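Two-domain protein containing predicted PHP-like metal-dependent phosphoesterase (PDB 3E38) is a predicted metal-dependent phosphoesterase of the PHP type that binds zinc ions and may act as a nuclease. Local coordinates at residues H154-L157 with Y158-C162. Sequence-based numbering, arbitrary orientation.
Sequences HTAL and YQEGC
C162 folds back onto L157 where the chain leaves helix 152-159, and the encounter illustrates how a helix can settle its last carbonyls. L157 O receives the backbone N-H of C162 at 2.9 Å, with an N-H...O angle of 151°, and a weak bond from E160 N at 3.3 Å. Alongside this pairing, L157 CD2 lies 3.7 Å from C162 CB, so a polar and an apolar contact join the same two residues. Between them G161 takes the chain out of the helix, with a positive phi of 88° that glycine readily adopts.

One turn earlier only the bond from Y158 N to H154 O, 2.9 Å long, is firm; Q159 N to T155 O is weak. Q159 N (2.8 Å) and E160 N (2.9 Å) also approach A156 O, but these bonds are doubtful because that oxygen sits too close to a neighbour in the model. Q159 N is thus divided between T155 O and A156 O, and E160 N between A156 O and L157 O. T155 and Q159 run side by side, the methyl CG2 lying 3.9 Å from Q159 NE2. T155 OG1 stands beside the backbone N (chi1 -82°) and bonds W150 NE1, while CG2 takes the place opposite that N and meets Q159.

Y158 OH bonds K185 O, and the backbone G161 O is met by K127 NZ. Buried H154, about 9 Å side chain to side chain from the zinc ligands H102 and H137, accepts from W151 N through ND1 and donates from NE2 to P100 O, while W135 stacks on its ring. The C162 N to L157 O bond, a glycine in the left-handed region and the L157-C162 contact are the features of a Schellman-type C-cap, whose 5→2 pair is long here; it closes the helix of a beta-alpha-beta unit between strands 132-135 and 165-170.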
loop_
_atom_site.group_PDB
_atom_site.type_symbol
_atom_site.label_atom_id
_atom_site.label_comp_id
_atom_site.label_asym_id
_atom_site.label_seq_id
_atom_site.Cartn_x
_atom_site.Cartn_y
_atom_site.Cartn_z
ATOM N N HIS B 154 39.150 -5.798 20.450
ATOM C CA HIS B 154 38.262 -4.660 20.436
ATOM C C HIS B 154 38.764 -3.745 21.557
ATOM O O HIS B 154 38.740 -2.531 21.474
ATOM C CB HIS B 154 36.784 -5.095 20.550
ATOM C CG HIS B 154 36.380 -6.091 19.497
ATOM N ND1 HIS B 154 36.063 -7.402 19.792
ATOM C CD2 HIS B 154 36.304 -5.977 18.140
ATOM C CE1 HIS B 154 35.802 -8.050 18.669
ATOM N NE2 HIS B 154 35.952 -7.212 17.652
ATOM N N THR B 155 39.303 -4.353 22.582
ATOM C CA THR B 155 39.821 -3.579 23.695
ATOM C C THR B 155 41.033 -2.813 23.246
ATOM O O THR B 155 41.237 -1.652 23.607
ATOM C CB THR B 155 40.199 -4.470 24.889
ATOM O OG1 THR B 155 39.017 -4.754 25.635
ATOM C CG2 THR B 155 41.162 -3.755 25.779
ATOM N N ALA B 156 41.846 -3.491 22.457
ATOM C CA ALA B 156 43.074 -2.893 21.957
ATOM C C ALA B 156 42.699 -1.742 21.058
ATOM O O ALA B 156 43.068 -0.605 21.277
ATOM C CB ALA B 156 43.922 -3.917 21.196
ATOM N N LEU B 157 41.948 -2.076 20.039
ATOM C CA LEU B 157 41.495 -1.083 19.055
ATOM C C LEU B 157 40.918 0.141 19.753
ATOM O O LEU B 157 41.184 1.273 19.380
ATOM C CB LEU B 157 40.454 -1.686 18.104
ATOM C CG LEU B 157 40.986 -2.517 16.941
ATOM C CD1 LEU B 157 39.953 -3.511 16.467
ATOM C CD2 LEU B 157 41.418 -1.575 15.808
ATOM N N TYR B 158 40.146 -0.107 20.794
ATOM C CA TYR B 158 39.468 0.979 21.526
ATOM C C TYR B 158 40.441 1.842 22.287
ATOM O O TYR B 158 40.227 3.030 22.465
ATOM C CB TYR B 158 38.424 0.425 22.499
ATOM C CG TYR B 158 37.928 1.380 23.580
ATOM C CD1 TYR B 158 36.949 2.332 23.307
ATOM C CD2 TYR B 158 38.368 1.259 24.899
ATOM C CE1 TYR B 158 36.465 3.178 24.286
ATOM C CE2 TYR B 158 37.890 2.118 25.902
ATOM C CZ TYR B 158 36.933 3.068 25.584
ATOM O OH TYR B 158 36.439 3.911 26.549
ATOM N N GLN B 159 41.536 1.250 22.714
ATOM C CA GLN B 159 42.507 2.002 23.512
ATOM C C GLN B 159 43.478 2.735 22.609
ATOM O O GLN B 159 44.099 3.696 23.022
ATOM C CB GLN B 159 43.247 1.093 24.486
ATOM C CG GLN B 159 42.353 0.682 25.665
ATOM C CD GLN B 159 42.971 -0.399 26.501
ATOM O OE1 GLN B 159 43.926 -1.043 26.065
ATOM N NE2 GLN B 159 42.424 -0.633 27.702
ATOM N N GLU B 160 43.556 2.290 21.363
ATOM C CA GLU B 160 44.472 2.882 20.380
ATOM C C GLU B 160 43.808 4.100 19.763
ATOM O O GLU B 160 44.410 4.823 18.998
ATOM C CB GLU B 160 44.786 1.956 19.178
ATOM C CG GLU B 160 44.970 0.464 19.368
ATOM C CD GLU B 160 46.197 0.118 20.132
ATOM O OE1 GLU B 160 46.633 0.969 20.931
ATOM O OE2 GLU B 160 46.704 -1.016 19.958
ATOM N N GLY B 161 42.530 4.274 20.022
ATOM C CA GLY B 161 41.801 5.390 19.414
ATOM C C GLY B 161 41.220 5.032 18.065
ATOM O O GLY B 161 40.968 5.904 17.210
ATOM N N CYS B 162 40.980 3.743 17.881
ATOM C CA CYS B 162 40.462 3.227 16.596
ATOM C C CYS B 162 39.029 2.748 16.624
ATOM O O CYS B 162 38.590 2.064 15.695
ATOM C CB CYS B 162 41.332 2.101 16.082
ATOM S SG CYS B 162 42.858 2.741 15.472
#